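Local structure of unknown protein (Leishmania major, 1R75) at residues Leu62-Ala67 and Asp126-Arg131. The protein is of unknown function, a single-chain, all-beta member of the DUF1935 family built from two antiparallel sheets. Numbering follows the deposited sequence.
Sequences LIIHVA and DTLEAR
Leu128 reaches across to its neighbours through one methyl: CD1 lies 3.8 Å from CB of Val66 and just as near CG2 of Ile64, so CD1 touches both, and the Leu128 side chain lies beside those of Ile64 and Val66, all pointing the same way. Its chi1 of -162° puts CG anti to the backbone N, and chi2 of 36° then turns CD1 toward the partner strand. Ile64 turns its other branch to Ala130, whose small CB stands 4.1 Å from CG1, and the same methyl also faces Leu62 CD1. This apolar face is directed inward, where strands 42-47 and 52-57 of the five-stranded sheet contribute Leu42, against Ile64 and Leu128, and Phe55, against Val66; Phe38, from a loop, packs on Leu128 and Ala130. The two segments are neighbouring antiparallel strands of a four-stranded sheet, with 123-132 at its edge and 62-71 bonded on its other side to 100-107. Paired backbone bonds join Ile63 with Arg131 and His65 with Glu129, His65 N lying 2.8 Å from Glu129 O. Further along, Ala67 N still donates to Thr127 O, but Ala67 O takes two donors in a classic beta bulge, Asp126 N at 2.7 Å and Thr127 N at 3.1 Å, both arriving from one face of the carbonyl plane. On the face of His65, Thr127 and Arg131, the edge of the imidazole meets a methyl, Thr127 CG2 lying near the ring plane and 3.8 Å from ND1, while NE2 makes a weak hydrogen bond to Glu104. Arg131 offers aliphatic chain rather than charge to this contact. With chi1 at 78°, its CG sits between the backbone N and carbonyl carbon and comes within 3.5 Å of Ile63 CG2, and the guanidinium extends beyond.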
ATOM      1  N   LEU A  62     -13.868   2.987   2.583  1.00 28.20           N
ATOM      2  CA  LEU A  62     -13.067   1.948   3.291  1.00 26.09           C
ATOM      3  C   LEU A  62     -11.686   2.431   3.702  1.00 23.25           C
ATOM      4  O   LEU A  62     -11.095   3.136   2.952  1.00 24.66           O
ATOM      5  CB  LEU A  62     -12.826   0.753   2.356  1.00 26.00           C
ATOM      6  CG  LEU A  62     -14.090   0.055   1.834  1.00 27.80           C
ATOM      7  CD1 LEU A  62     -13.710  -1.173   1.072  1.00 32.27           C
ATOM      8  CD2 LEU A  62     -14.918  -0.330   2.945  1.00 33.06           C
ATOM      9  N   ILE A  63     -11.211   2.009   4.871  1.00 25.17           N
ATOM     10  CA  ILE A  63      -9.803   2.073   5.268  1.00 24.81           C
ATOM     11  C   ILE A  63      -9.204   0.685   5.081  1.00 23.19           C
ATOM     12  O   ILE A  63      -9.826  -0.324   5.474  1.00 22.26           O
ATOM     13  CB  ILE A  63      -9.597   2.618   6.668  1.00 27.46           C
ATOM     14  CG1 ILE A  63      -8.111   2.585   7.032  1.00 27.62           C
ATOM     15  CG2 ILE A  63     -10.295   1.881   7.694  1.00 30.00           C
ATOM     16  CD1 ILE A  63      -7.862   3.273   8.380  1.00 37.05           C
ATOM     17  N   ILE A  64      -8.055   0.639   4.422  1.00 22.04           N
ATOM     18  CA  ILE A  64      -7.433  -0.636   4.003  1.00 22.31           C
ATOM     19  C   ILE A  64      -6.157  -0.785   4.779  1.00 22.00           C
ATOM     20  O   ILE A  64      -5.402   0.174   4.910  1.00 24.01           O
ATOM     21  CB  ILE A  64      -7.191  -0.691   2.514  1.00 22.89           C
ATOM     22  CG1 ILE A  64      -8.538  -0.558   1.747  1.00 28.43           C
ATOM     23  CG2 ILE A  64      -6.351  -1.956   2.126  1.00 25.18           C
ATOM     24  CD1 ILE A  64      -8.392  -0.364   0.336  1.00 33.72           C
ATOM     25  N   HIS A  65      -5.944  -1.948   5.388  1.00 20.31           N
ATOM     26  CA  HIS A  65      -4.670  -2.204   6.070  1.00 21.15           C
ATOM     27  C   HIS A  65      -3.926  -3.219   5.252  1.00 19.97           C
ATOM     28  O   HIS A  65      -4.480  -4.262   4.944  1.00 20.78           O
ATOM     29  CB  HIS A  65      -4.900  -2.798   7.466  1.00 22.57           C
ATOM     30  CG  HIS A  65      -3.644  -3.197   8.180  1.00 28.32           C
ATOM     31  ND1 HIS A  65      -3.355  -4.506   8.510  1.00 35.87           N
ATOM     32  CD2 HIS A  65      -2.577  -2.468   8.587  1.00 34.67           C
ATOM     33  CE1 HIS A  65      -2.167  -4.561   9.079  1.00 34.99           C
ATOM     34  NE2 HIS A  65      -1.684  -3.340   9.159  1.00 37.38           N
ATOM     35  N   VAL A  66      -2.695  -2.922   4.865  1.00 18.31           N
ATOM     36  CA  VAL A  66      -1.938  -3.811   4.004  1.00 18.85           C
ATOM     37  C   VAL A  66      -0.605  -4.108   4.672  1.00 21.29           C
ATOM     38  O   VAL A  66       0.034  -3.220   5.231  1.00 19.51           O
ATOM     39  CB  VAL A  66      -1.808  -3.298   2.557  1.00 21.71           C
ATOM     40  CG1 VAL A  66      -1.271  -1.920   2.478  1.00 22.17           C
ATOM     41  CG2 VAL A  66      -0.957  -4.288   1.649  1.00 20.62           C
ATOM     42  N   ALA A  67      -0.247  -5.377   4.736  1.00 19.83           N
ATOM     43  CA  ALA A  67       1.079  -5.763   5.146  1.00 18.77           C
ATOM     44  C   ALA A  67       1.678  -6.741   4.157  1.00 18.19           C
ATOM     45  O   ALA A  67       1.014  -7.695   3.723  1.00 19.38           O
ATOM     46  CB  ALA A  67       1.089  -6.426   6.527  1.00 20.73           C
ATOM     47  N   ASP A 126       0.908 -10.396   3.223  1.00 22.35           N
ATOM     48  CA  ASP A 126       0.743 -11.045   4.493  1.00 25.74           C
ATOM     49  C   ASP A 126      -0.672 -10.815   5.032  1.00 25.89           C
ATOM     50  O   ASP A 126      -1.354 -11.776   5.472  1.00 25.59           O
ATOM     51  CB  ASP A 126       1.752 -10.479   5.462  1.00 26.27           C
ATOM     52  CG  ASP A 126       1.581 -10.995   6.852  1.00 36.13           C
ATOM     53  OD1 ASP A 126       1.772 -12.214   7.057  1.00 44.72           O
ATOM     54  OD2 ASP A 126       1.252 -10.245   7.805  1.00 42.55           O
ATOM     55  N   THR A 127      -1.129  -9.563   4.998  1.00 24.35           N
ATOM     56  CA  THR A 127      -2.503  -9.207   5.444  1.00 25.91           C
ATOM     57  C   THR A 127      -3.056  -8.195   4.514  1.00 23.13           C
ATOM     58  O   THR A 127      -2.336  -7.268   4.079  1.00 20.43           O
ATOM     59  CB  THR A 127      -2.434  -8.482   6.837  1.00 26.95           C
ATOM     60  OG1 THR A 127      -1.900  -9.360   7.816  1.00 32.08           O
ATOM     61  CG2 THR A 127      -3.843  -8.085   7.348  1.00 28.56           C
ATOM     62  N   LEU A 128      -4.319  -8.354   4.131  1.00 22.58           N
ATOM     63  CA  LEU A 128      -4.977  -7.364   3.355  1.00 23.70           C
ATOM     64  C   LEU A 128      -6.426  -7.321   3.908  1.00 23.89           C
ATOM     65  O   LEU A 128      -7.140  -8.343   3.819  1.00 23.70           O
ATOM     66  CB  LEU A 128      -4.926  -7.711   1.949  1.00 25.31           C
ATOM     67  CG  LEU A 128      -5.187  -6.661   0.927  1.00 31.28           C
ATOM     68  CD1 LEU A 128      -4.722  -5.260   1.184  1.00 35.82           C
ATOM     69  CD2 LEU A 128      -4.561  -7.147  -0.427  1.00 34.08           C
ATOM     70  N   GLU A 129      -6.756  -6.242   4.604  1.00 22.41           N
ATOM     71  CA  GLU A 129      -8.029  -6.124   5.341  1.00 25.32           C
ATOM     72  C   GLU A 129      -8.658  -4.764   5.134  1.00 24.89           C
ATOM     73  O   GLU A 129      -7.953  -3.777   4.942  1.00 22.93           O
ATOM     74  CB  GLU A 129      -7.770  -6.259   6.841  1.00 27.37           C
ATOM     75  CG  GLU A 129      -9.001  -6.600   7.637  1.00 38.26           C
ATOM     76  CD  GLU A 129      -8.891  -7.959   8.347  1.00 50.09           C
ATOM     77  OE1 GLU A 129      -7.722  -8.332   8.757  1.00 55.73           O
ATOM     78  OE2 GLU A 129      -9.967  -8.652   8.478  1.00 55.04           O
ATOM     79  N   ALA A 130      -9.981  -4.681   5.099  1.00 22.15           N
ATOM     80  CA  ALA A 130     -10.596  -3.398   4.988  1.00 23.11           C
ATOM     81  C   ALA A 130     -11.726  -3.317   5.974  1.00 24.31           C
ATOM     82  O   ALA A 130     -12.352  -4.340   6.280  1.00 22.49           O
ATOM     83  CB  ALA A 130     -11.082  -3.148   3.601  1.00 22.79           C
ATOM     84  N   ARG A 131     -11.998  -2.086   6.399  1.00 24.89           N
ATOM     85  CA  ARG A 131     -13.154  -1.831   7.265  1.00 25.78           C
ATOM     86  C   ARG A 131     -13.740  -0.506   6.887  1.00 25.65           C
ATOM     87  O   ARG A 131     -13.091   0.269   6.195  1.00 24.68           O
ATOM     88  CB  ARG A 131     -12.744  -1.918   8.725  1.00 27.90           C
ATOM     89  CG  ARG A 131     -12.022  -0.726   9.290  1.00 34.89           C
ATOM     90  CD  ARG A 131     -11.377  -0.949  10.671  1.00 47.53           C
ATOM     91  NE  ARG A 131     -12.337  -1.151  11.766  1.00 56.34           N
ATOM     92  CZ  ARG A 131     -12.088  -0.930  13.074  1.00 63.35           C
ATOM     93  NH1 ARG A 131     -10.884  -0.512  13.505  1.00 64.89           N
ATOM     94  NH2 ARG A 131     -13.063  -1.136  13.967  1.00 66.50           N
TER